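Local coordinates for hemolysin activator protein CdiB (Acinetobacter baumannii ACICU, PDB 6WIL), which probably acts as the outer-membrane transporter that secretes its partner toxin in contact-dependent growth inhibition, as a two-partner-secretion member of the Omp85 superfamily, at residues Y281-Q295 with Y308-V322. Residues are numbered along the deposited sequence; the frame is centred on the assembly and turned at random.
With SO4 (sulfate ion), chain B.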
ATOM      1  N   TYR A 281      10.554  -6.769   8.882  1.00 35.21           N
ATOM      2  CA  TYR A 281      10.378  -5.575   8.069  1.00 40.70           C
ATOM      3  C   TYR A 281      10.345  -5.873   6.576  1.00 41.14           C
ATOM      4  O   TYR A 281       9.956  -4.993   5.799  1.00 43.03           O
ATOM      5  CB  TYR A 281      11.489  -4.561   8.362  1.00 46.27           C
ATOM      6  CG  TYR A 281      11.301  -3.752   9.622  1.00 39.28           C
ATOM      7  CD1 TYR A 281      10.240  -2.860   9.747  1.00 46.58           C
ATOM      8  CD2 TYR A 281      12.195  -3.871  10.685  1.00 48.58           C
ATOM      9  CE1 TYR A 281      10.062  -2.122  10.896  1.00 41.60           C
ATOM     10  CE2 TYR A 281      12.025  -3.132  11.837  1.00 35.25           C
ATOM     11  CZ  TYR A 281      10.962  -2.260  11.938  1.00 32.26           C
ATOM     12  OH  TYR A 281      10.795  -1.526  13.086  1.00 44.54           O
ATOM     13  N   TYR A 282      10.735  -7.073   6.162  1.00 37.64           N
ATOM     14  CA  TYR A 282      10.742  -7.424   4.755  1.00 36.33           C
ATOM     15  C   TYR A 282       9.387  -7.967   4.330  1.00 39.14           C
ATOM     16  O   TYR A 282       8.545  -8.333   5.155  1.00 52.19           O
ATOM     17  CB  TYR A 282      11.834  -8.453   4.464  1.00 40.53           C
ATOM     18  CG  TYR A 282      13.227  -7.882   4.539  1.00 37.02           C
ATOM     19  CD1 TYR A 282      13.884  -7.779   5.753  1.00 48.08           C
ATOM     20  CD2 TYR A 282      13.880  -7.430   3.398  1.00 40.28           C
ATOM     21  CE1 TYR A 282      15.154  -7.247   5.835  1.00 55.05           C
ATOM     22  CE2 TYR A 282      15.154  -6.895   3.471  1.00 56.12           C
ATOM     23  CZ  TYR A 282      15.783  -6.805   4.695  1.00 58.41           C
ATOM     24  OH  TYR A 282      17.050  -6.275   4.768  1.00 74.42           O
ATOM     25  N   ASP A 283       9.182  -8.006   3.018  1.00 42.69           N
ATOM     26  CA  ASP A 283       7.991  -8.608   2.439  1.00 44.86           C
ATOM     27  C   ASP A 283       8.394  -9.303   1.151  1.00 41.03           C
ATOM     28  O   ASP A 283       9.073  -8.704   0.314  1.00 40.20           O
ATOM     29  CB  ASP A 283       6.907  -7.555   2.177  1.00 34.82           C
ATOM     30  CG  ASP A 283       5.495  -8.111   2.343  1.00 58.66           C
ATOM     31  OD1 ASP A 283       5.358  -9.281   2.755  1.00 59.99           O
ATOM     32  OD2 ASP A 283       4.524  -7.375   2.067  1.00 68.80           O
ATOM     33  N   LEU A 284       7.988 -10.559   0.996  1.00 40.59           N
ATOM     34  CA  LEU A 284       8.309 -11.351  -0.185  1.00 33.86           C
ATOM     35  C   LEU A 284       7.021 -11.726  -0.896  1.00 43.04           C
ATOM     36  O   LEU A 284       6.060 -12.161  -0.256  1.00 37.74           O
ATOM     37  CB  LEU A 284       9.083 -12.624   0.167  1.00 38.87           C
ATOM     38  CG  LEU A 284      10.530 -12.518   0.643  1.00 54.59           C
ATOM     39  CD1 LEU A 284      10.618 -11.919   2.035  1.00 59.59           C
ATOM     40  CD2 LEU A 284      11.183 -13.891   0.606  1.00 51.57           C
ATOM     41  N   GLY A 285       7.001 -11.562  -2.208  1.00 39.85           N
ATOM     42  CA  GLY A 285       5.823 -11.896  -2.983  1.00 35.58           C
ATOM     43  C   GLY A 285       6.205 -12.453  -4.334  1.00 44.30           C
ATOM     44  O   GLY A 285       7.254 -12.127  -4.892  1.00 37.60           O
ATOM     45  N   PHE A 286       5.344 -13.322  -4.851  1.00 41.73           N
ATOM     46  CA  PHE A 286       5.475 -13.741  -6.235  1.00 46.95           C
ATOM     47  C   PHE A 286       4.083 -13.931  -6.811  1.00 41.03           C
ATOM     48  O   PHE A 286       3.140 -14.282  -6.100  1.00 43.61           O
ATOM     49  CB  PHE A 286       6.350 -15.000  -6.387  1.00 49.27           C
ATOM     50  CG  PHE A 286       5.634 -16.300  -6.154  1.00 48.84           C
ATOM     51  CD1 PHE A 286       4.881 -16.887  -7.161  1.00 66.74           C
ATOM     52  CD2 PHE A 286       5.771 -16.972  -4.952  1.00 64.42           C
ATOM     53  CE1 PHE A 286       4.235 -18.089  -6.955  1.00 70.32           C
ATOM     54  CE2 PHE A 286       5.135 -18.183  -4.740  1.00 58.92           C
ATOM     55  CZ  PHE A 286       4.362 -18.740  -5.743  1.00 72.17           C
ATOM     56  N   SER A 287       3.958 -13.664  -8.104  1.00 40.81           N
ATOM     57  CA  SER A 287       2.677 -13.754  -8.782  1.00 42.10           C
ATOM     58  C   SER A 287       2.886 -14.309 -10.182  1.00 46.28           C
ATOM     59  O   SER A 287       3.995 -14.305 -10.722  1.00 39.93           O
ATOM     60  CB  SER A 287       1.971 -12.391  -8.843  1.00 43.79           C
ATOM     61  OG  SER A 287       2.854 -11.374  -9.278  1.00 56.42           O
ATOM     62  N   TYR A 288       1.794 -14.794 -10.761  1.00 48.24           N
ATOM     63  CA  TYR A 288       1.813 -15.360 -12.100  1.00 41.96           C
ATOM     64  C   TYR A 288       0.454 -15.104 -12.727  1.00 34.47           C
ATOM     65  O   TYR A 288      -0.576 -15.297 -12.076  1.00 40.37           O
ATOM     66  CB  TYR A 288       2.132 -16.860 -12.058  1.00 43.47           C
ATOM     67  CG  TYR A 288       1.889 -17.611 -13.352  1.00 49.45           C
ATOM     68  CD1 TYR A 288       2.868 -17.687 -14.334  1.00 51.57           C
ATOM     69  CD2 TYR A 288       0.685 -18.268 -13.578  1.00 41.26           C
ATOM     70  CE1 TYR A 288       2.647 -18.386 -15.511  1.00 50.36           C
ATOM     71  CE2 TYR A 288       0.456 -18.966 -14.746  1.00 49.37           C
ATOM     72  CZ  TYR A 288       1.440 -19.021 -15.710  1.00 55.91           C
ATOM     73  OH  TYR A 288       1.212 -19.716 -16.875  1.00 71.62           O
ATOM     74  N   ASN A 289       0.456 -14.653 -13.978  1.00 43.56           N
ATOM     75  CA  ASN A 289      -0.774 -14.384 -14.706  1.00 46.05           C
ATOM     76  C   ASN A 289      -0.723 -15.085 -16.053  1.00 45.61           C
ATOM     77  O   ASN A 289       0.280 -14.996 -16.767  1.00 43.38           O
ATOM     78  CB  ASN A 289      -0.990 -12.879 -14.899  1.00 42.42           C
ATOM     79  CG  ASN A 289      -2.239 -12.575 -15.700  1.00 62.91           C
ATOM     80  OD1 ASN A 289      -2.172 -11.990 -16.781  1.00 66.69           O
ATOM     81  ND2 ASN A 289      -3.389 -12.990 -15.180  1.00 58.10           N
ATOM     82  N   ASP A 290      -1.803 -15.783 -16.392  1.00 46.30           N
ATOM     83  CA  ASP A 290      -1.969 -16.424 -17.688  1.00 37.57           C
ATOM     84  C   ASP A 290      -3.207 -15.833 -18.344  1.00 49.12           C
ATOM     85  O   ASP A 290      -4.290 -15.840 -17.751  1.00 49.89           O
ATOM     86  CB  ASP A 290      -2.101 -17.945 -17.538  1.00 36.91           C
ATOM     87  CG  ASP A 290      -1.797 -18.694 -18.829  1.00 77.45           C
ATOM     88  OD1 ASP A 290      -2.334 -18.314 -19.892  1.00 77.73           O
ATOM     89  OD2 ASP A 290      -1.016 -19.668 -18.778  1.00 89.74           O
ATOM     90  N   TYR A 291      -3.042 -15.306 -19.555  1.00 37.20           N
ATOM     91  CA  TYR A 291      -4.118 -14.616 -20.252  1.00 50.55           C
ATOM     92  C   TYR A 291      -4.302 -15.219 -21.636  1.00 51.12           C
ATOM     93  O   TYR A 291      -3.328 -15.411 -22.370  1.00 47.14           O
ATOM     94  CB  TYR A 291      -3.823 -13.117 -20.358  1.00 42.75           C
ATOM     95  CG  TYR A 291      -4.861 -12.346 -21.135  1.00 43.81           C
ATOM     96  CD1 TYR A 291      -6.121 -12.110 -20.602  1.00 45.21           C
ATOM     97  CD2 TYR A 291      -4.579 -11.846 -22.398  1.00 50.09           C
ATOM     98  CE1 TYR A 291      -7.074 -11.405 -21.311  1.00 54.48           C
ATOM     99  CE2 TYR A 291      -5.523 -11.140 -23.112  1.00 50.75           C
ATOM    100  CZ  TYR A 291      -6.769 -10.921 -22.567  1.00 54.02           C
ATOM    101  OH  TYR A 291      -7.711 -10.216 -23.280  1.00 59.68           O
ATOM    102  N   GLN A 292      -5.550 -15.515 -21.989  1.00 51.45           N
ATOM    103  CA  GLN A 292      -5.887 -16.076 -23.289  1.00 48.41           C
ATOM    104  C   GLN A 292      -7.082 -15.338 -23.869  1.00 48.54           C
ATOM    105  O   GLN A 292      -7.941 -14.840 -23.135  1.00 50.53           O
ATOM    106  CB  GLN A 292      -6.195 -17.574 -23.198  1.00 37.11           C
ATOM    107  CG  GLN A 292      -4.957 -18.450 -23.193  1.00 58.26           C
ATOM    108  CD  GLN A 292      -5.031 -19.563 -22.167  1.00 78.26           C
ATOM    109  OE1 GLN A 292      -5.858 -19.528 -21.255  1.00 87.38           O
ATOM    110  NE2 GLN A 292      -4.157 -20.554 -22.304  1.00 69.78           N
ATOM    111  N   TYR A 293      -7.123 -15.262 -25.197  1.00 40.76           N
ATOM    112  CA  TYR A 293      -8.222 -14.594 -25.877  1.00 52.20           C
ATOM    113  C   TYR A 293      -8.536 -15.317 -27.178  1.00 52.49           C
ATOM    114  O   TYR A 293      -7.714 -16.064 -27.716  1.00 42.87           O
ATOM    115  CB  TYR A 293      -7.899 -13.121 -26.156  1.00 43.69           C
ATOM    116  CG  TYR A 293      -6.811 -12.933 -27.187  1.00 67.95           C
ATOM    117  CD1 TYR A 293      -5.474 -12.898 -26.814  1.00 55.61           C
ATOM    118  CD2 TYR A 293      -7.121 -12.798 -28.537  1.00 54.84           C
ATOM    119  CE1 TYR A 293      -4.476 -12.733 -27.754  1.00 60.08           C
ATOM    120  CE2 TYR A 293      -6.130 -12.634 -29.482  1.00 58.00           C
ATOM    121  CZ  TYR A 293      -4.810 -12.602 -29.086  1.00 67.35           C
ATOM    122  OH  TYR A 293      -3.817 -12.436 -30.023  1.00 75.17           O
ATOM    123  N   ARG A 294      -9.753 -15.089 -27.670  1.00 60.98           N
ATOM    124  CA  ARG A 294     -10.170 -15.467 -29.013  1.00 49.68           C
ATOM    125  C   ARG A 294     -11.001 -14.326 -29.578  1.00 51.84           C
ATOM    126  O   ARG A 294     -11.867 -13.784 -28.886  1.00 63.24           O
ATOM    127  CB  ARG A 294     -10.984 -16.769 -29.031  1.00 51.36           C
ATOM    128  CG  ARG A 294     -10.205 -18.014 -28.638  1.00 58.39           C
ATOM    129  CD  ARG A 294     -11.104 -19.245 -28.620  1.00 86.45           C
ATOM    130  NE  ARG A 294     -10.407 -20.435 -28.130  1.00115.54           N
ATOM    131  CZ  ARG A 294     -10.985 -21.619 -27.941  1.00107.90           C
ATOM    132  NH1 ARG A 294     -12.278 -21.776 -28.197  1.00105.41           N
ATOM    133  NH2 ARG A 294     -10.273 -22.645 -27.492  1.00109.97           N
ATOM    134  N   GLN A 295     -10.736 -13.958 -30.828  1.00 58.30           N
ATOM    135  CA  GLN A 295     -11.375 -12.793 -31.423  1.00 71.80           C
ATOM    136  C   GLN A 295     -11.771 -13.078 -32.864  1.00 68.94           C
ATOM    137  O   GLN A 295     -10.998 -13.663 -33.629  1.00 58.28           O
ATOM    138  CB  GLN A 295     -10.449 -11.576 -31.362  1.00 62.13           C
ATOM    139  CG  GLN A 295     -11.095 -10.291 -31.819  1.00 72.28           C
ATOM    140  CD  GLN A 295     -10.150  -9.119 -31.720  1.00 82.23           C
ATOM    141  OE1 GLN A 295      -9.981  -8.362 -32.675  1.00 95.25           O
ATOM    142  NE2 GLN A 295      -9.523  -8.962 -30.560  1.00 84.52           N
ATOM    143  N   TYR A 308      -8.657 -14.612 -34.518  1.00 45.21           N
ATOM    144  CA  TYR A 308      -7.385 -14.236 -33.917  1.00 54.32           C
ATOM    145  C   TYR A 308      -7.384 -14.669 -32.458  1.00 60.29           C
ATOM    146  O   TYR A 308      -8.293 -14.313 -31.700  1.00 53.32           O
ATOM    147  CB  TYR A 308      -7.150 -12.730 -34.012  1.00 47.74           C
ATOM    148  CG  TYR A 308      -6.973 -12.203 -35.414  1.00 45.65           C
ATOM    149  CD1 TYR A 308      -5.717 -12.160 -36.007  1.00 51.94           C
ATOM    150  CD2 TYR A 308      -8.057 -11.727 -36.140  1.00 61.14           C
ATOM    151  CE1 TYR A 308      -5.546 -11.670 -37.288  1.00 64.80           C
ATOM    152  CE2 TYR A 308      -7.897 -11.237 -37.423  1.00 65.93           C
ATOM    153  CZ  TYR A 308      -6.641 -11.210 -37.992  1.00 69.08           C
ATOM    154  OH  TYR A 308      -6.481 -10.723 -39.268  1.00 67.04           O
ATOM    155  N   HIS A 309      -6.370 -15.437 -32.067  1.00 49.92           N
ATOM    156  CA  HIS A 309      -6.258 -15.933 -30.705  1.00 52.24           C
ATOM    157  C   HIS A 309      -4.794 -15.963 -30.296  1.00 58.85           C
ATOM    158  O   HIS A 309      -3.903 -16.098 -31.137  1.00 52.57           O
ATOM    159  CB  HIS A 309      -6.882 -17.330 -30.557  1.00 36.78           C
ATOM    160  CG  HIS A 309      -6.278 -18.367 -31.454  1.00 52.09           C
ATOM    161  ND1 HIS A 309      -5.563 -19.442 -30.973  1.00 51.41           N
ATOM    162  CD2 HIS A 309      -6.291 -18.498 -32.802  1.00 55.09           C
ATOM    163  CE1 HIS A 309      -5.162 -20.191 -31.985  1.00 48.34           C
ATOM    164  NE2 HIS A 309      -5.588 -19.639 -33.106  1.00 64.62           N
ATOM    165  N   GLY A 310      -4.553 -15.835 -28.994  1.00 56.57           N
ATOM    166  CA  GLY A 310      -3.193 -15.850 -28.486  1.00 59.26           C
ATOM    167  C   GLY A 310      -3.175 -15.950 -26.978  1.00 59.03           C
ATOM    168  O   GLY A 310      -4.194 -15.773 -26.304  1.00 44.89           O
ATOM    169  N   ASN A 311      -1.988 -16.236 -26.456  1.00 44.24           N
ATOM    170  CA  ASN A 311      -1.779 -16.427 -25.031  1.00 52.98           C
ATOM    171  C   ASN A 311      -0.682 -15.493 -24.535  1.00 51.59           C
ATOM    172  O   ASN A 311       0.143 -15.001 -25.308  1.00 58.69           O
ATOM    173  CB  ASN A 311      -1.418 -17.886 -24.721  1.00 43.40           C
ATOM    174  CG  ASN A 311      -0.296 -18.404 -25.597  1.00 62.33           C
ATOM    175  OD1 ASN A 311      -0.540 -18.977 -26.659  1.00 61.66           O
ATOM    176  ND2 ASN A 311       0.943 -18.200 -25.159  1.00 57.45           N
ATOM    177  N   SER A 312      -0.684 -15.254 -23.225  1.00 51.34           N
ATOM    178  CA  SER A 312       0.300 -14.379 -22.603  1.00 49.57           C
ATOM    179  C   SER A 312       0.523 -14.833 -21.169  1.00 53.04           C
ATOM    180  O   SER A 312      -0.439 -15.109 -20.447  1.00 44.33           O
ATOM    181  CB  SER A 312      -0.162 -12.918 -22.637  1.00 39.63           C
ATOM    182  OG  SER A 312       0.939 -12.030 -22.596  1.00 62.91           O
ATOM    183  N   GLN A 313       1.789 -14.921 -20.768  1.00 48.93           N
ATOM    184  CA  GLN A 313       2.159 -15.319 -19.418  1.00 47.05           C
ATOM    185  C   GLN A 313       3.056 -14.250 -18.811  1.00 47.49           C
ATOM    186  O   GLN A 313       3.841 -13.608 -19.514  1.00 37.01           O
ATOM    187  CB  GLN A 313       2.884 -16.679 -19.393  1.00 30.36           C
ATOM    188  CG  GLN A 313       2.104 -17.833 -20.007  1.00 49.01           C
ATOM    189  CD  GLN A 313       2.147 -17.832 -21.527  1.00 65.04           C
ATOM    190  OE1 GLN A 313       1.143 -17.564 -22.185  1.00 57.95           O
ATOM    191  NE2 GLN A 313       3.312 -18.135 -22.090  1.00 60.93           N
ATOM    192  N   GLN A 314       2.939 -14.066 -17.498  1.00 46.11           N
ATOM    193  CA  GLN A 314       3.755 -13.089 -16.787  1.00 39.96           C
ATOM    194  C   GLN A 314       4.068 -13.612 -15.395  1.00 47.97           C
ATOM    195  O   GLN A 314       3.159 -14.001 -14.658  1.00 44.83           O
ATOM    196  CB  GLN A 314       3.047 -11.734 -16.699  1.00 39.04           C
ATOM    197  CG  GLN A 314       3.927 -10.599 -16.202  1.00 59.14           C
ATOM    198  CD  GLN A 314       3.297  -9.238 -16.434  1.00 78.69           C
ATOM    199  OE1 GLN A 314       2.216  -9.136 -17.019  1.00 74.51           O
ATOM    200  NE2 GLN A 314       3.966  -8.185 -15.975  1.00 82.63           N
ATOM    201  N   ALA A 315       5.351 -13.623 -15.045  1.00 52.30           N
ATOM    202  CA  ALA A 315       5.816 -14.070 -13.740  1.00 34.40           C
ATOM    203  C   ALA A 315       6.554 -12.932 -13.051  1.00 45.44           C
ATOM    204  O   ALA A 315       7.359 -12.236 -13.678  1.00 44.88           O
ATOM    205  CB  ALA A 315       6.733 -15.292 -13.866  1.00 34.93           C
ATOM    206  N   ASN A 316       6.278 -12.742 -11.758  1.00 39.84           N
ATOM    207  CA  ASN A 316       6.851 -11.636 -11.000  1.00 40.84           C
ATOM    208  C   ASN A 316       7.359 -12.113  -9.651  1.00 37.43           C
ATOM    209  O   ASN A 316       6.719 -12.935  -8.991  1.00 43.56           O
ATOM    210  CB  ASN A 316       5.834 -10.511 -10.774  1.00 37.13           C
ATOM    211  CG  ASN A 316       5.620  -9.660 -12.006  1.00 55.36           C
ATOM    212  OD1 ASN A 316       5.590 -10.164 -13.128  1.00 78.40           O
ATOM    213  ND2 ASN A 316       5.477  -8.355 -11.804  1.00 78.82           N
ATOM    214  N   LEU A 317       8.501 -11.570  -9.242  1.00 39.89           N
ATOM    215  CA  LEU A 317       9.059 -11.776  -7.911  1.00 48.39           C
ATOM    216  C   LEU A 317       9.286 -10.414  -7.269  1.00 48.25           C
ATOM    217  O   LEU A 317       9.896  -9.530  -7.881  1.00 42.92           O
ATOM    218  CB  LEU A 317      10.366 -12.567  -7.983  1.00 40.82           C
ATOM    219  CG  LEU A 317      11.016 -12.990  -6.669  1.00 55.05           C
ATOM    220  CD1 LEU A 317      10.361 -14.253  -6.115  1.00 49.59           C
ATOM    221  CD2 LEU A 317      12.505 -13.192  -6.871  1.00 52.83           C
ATOM    222  N   ASN A 318       8.791 -10.238  -6.043  1.00 47.33           N
ATOM    223  CA  ASN A 318       8.823  -8.948  -5.365  1.00 40.92           C
ATOM    224  C   ASN A 318       9.500  -9.057  -4.006  1.00 40.82           C
ATOM    225  O   ASN A 318       9.310 -10.038  -3.280  1.00 45.50           O
ATOM    226  CB  ASN A 318       7.412  -8.382  -5.170  1.00 42.03           C
ATOM    227  CG  ASN A 318       6.673  -8.206  -6.469  1.00 48.81           C
ATOM    228  OD1 ASN A 318       7.260  -8.291  -7.545  1.00 55.17           O
ATOM    229  ND2 ASN A 318       5.374  -7.947  -6.380  1.00 72.55           N
ATOM    230  N   LEU A 319      10.274  -8.028  -3.662  1.00 33.26           N
ATOM    231  CA  LEU A 319      10.870  -7.891  -2.339  1.00 42.95           C
ATOM    232  C   LEU A 319      10.789  -6.432  -1.922  1.00 34.97           C
ATOM    233  O   LEU A 319      11.262  -5.551  -2.646  1.00 37.51           O
ATOM    234  CB  LEU A 319      12.328  -8.365  -2.320  1.00 34.20           C
ATOM    235  CG  LEU A 319      13.016  -8.328  -0.950  1.00 40.40           C
ATOM    236  CD1 LEU A 319      12.259  -9.183   0.056  1.00 37.53           C
ATOM    237  CD2 LEU A 319      14.473  -8.773  -1.038  1.00 41.08           C
ATOM    238  N   SER A 320      10.182  -6.176  -0.767  1.00 35.73           N
ATOM    239  CA  SER A 320      10.090  -4.834  -0.217  1.00 37.46           C
ATOM    240  C   SER A 320      10.554  -4.849   1.231  1.00 38.81           C
ATOM    241  O   SER A 320      10.491  -5.877   1.909  1.00 36.87           O
ATOM    242  CB  SER A 320       8.662  -4.275  -0.302  1.00 35.94           C
ATOM    243  OG  SER A 320       7.795  -4.934   0.600  1.00 37.62           O
ATOM    244  N   ARG A 321      11.023  -3.697   1.699  1.00 38.65           N
ATOM    245  CA  ARG A 321      11.501  -3.568   3.067  1.00 35.60           C
ATOM    246  C   ARG A 321      11.010  -2.252   3.640  1.00 37.04           C
ATOM    247  O   ARG A 321      11.198  -1.198   3.025  1.00 40.65           O
ATOM    248  CB  ARG A 321      13.031  -3.633   3.133  1.00 39.62           C
ATOM    249  CG  ARG A 321      13.571  -3.909   4.527  1.00 55.95           C
ATOM    250  CD  ARG A 321      14.822  -3.096   4.818  1.00 54.56           C
ATOM    251  NE  ARG A 321      15.601  -3.667   5.914  1.00 75.93           N
ATOM    252  CZ  ARG A 321      15.354  -3.457   7.202  1.00 75.73           C
ATOM    253  NH1 ARG A 321      14.341  -2.684   7.573  1.00 64.45           N
ATOM    254  NH2 ARG A 321      16.120  -4.024   8.125  1.00 72.88           N
ATOM    255  N   VAL A 322      10.377  -2.313   4.811  1.00 40.80           N
ATOM    256  CA  VAL A 322       9.995  -1.094   5.515  1.00 47.02           C
ATOM    257  C   VAL A 322      11.259  -0.416   6.026  1.00 46.97           C
ATOM    258  O   VAL A 322      12.044  -1.013   6.771  1.00 59.51           O
ATOM    259  CB  VAL A 322       9.025  -1.397   6.662  1.00 51.48           C
ATOM    260  CG1 VAL A 322       8.828  -0.158   7.520  1.00 37.87           C
ATOM    261  CG2 VAL A 322       7.693  -1.888   6.116  1.00 34.09           C
TER
HETATM  262  S   SO4 B 601      16.203  -5.751  11.023  0.83 76.78           S
HETATM  263  O1  SO4 B 601      15.942  -4.319  11.146  0.83 53.65           O
HETATM  264  O2  SO4 B 601      16.113  -6.137   9.616  0.83 70.70           O
HETATM  265  O3  SO4 B 601      15.216  -6.490  11.811  0.83 62.97           O
HETATM  266  O4  SO4 B 601      17.541  -6.059  11.520  0.83 77.00           O
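R321 lies across Y282 near the end of the 16-stranded barrel beside helix 171-181, where strand 282-295 begins alongside its antiparallel neighbour 308-326. From CB, which brushes CD2 and CE2 of Y282, the side chain runs out over the ring. R321 CG sits above the ring centre in a CH-pi contact, 3.6 Å from the Y282 centroid; a chi1 of -163° places it there. The guanidinium plane is turned 61° from the ring, so CG covers the face instead. CD passes near CZ and OH of Y282, and R321 NE gives Y282 OH a weak hydrogen bond of 3.2 Å. Beyond R321 CZ the tasks divide: R321 NH1 donates to V322 O, which lies in the guanidinium plane, and approaches CB of Y281, while R321 NH2 donates to sulfate O1 at 3.0 Å.

Farther along, paired backbone hydrogen bonds join the strands from D283–S320 to Q295–Y308. L284 and L319 lie side by side on the outward surface, L284 CD1 to L319 CD1 3.8 Å. The inward face is polar: N289 is held by Q14 of helix 8-27, and D283 forms a salt bridge with R183. A chi1 of 69° tucks the Y293 ring back over the partner strand, its face against G310 N, 3.2 Å above the ring plane; a CB on G310 would collide with Y293 OH. An outer face apolar in its middle (L284, F286, A315, L317, L319) and polar toward both ends, with a polar lumen touching helix 8-27, fits a TpsB barrel with an internal helix, as in FhaC. R321 and R173 together hold a sulfate probably picked up from the crystallisation solution, so this spot can accept an anion.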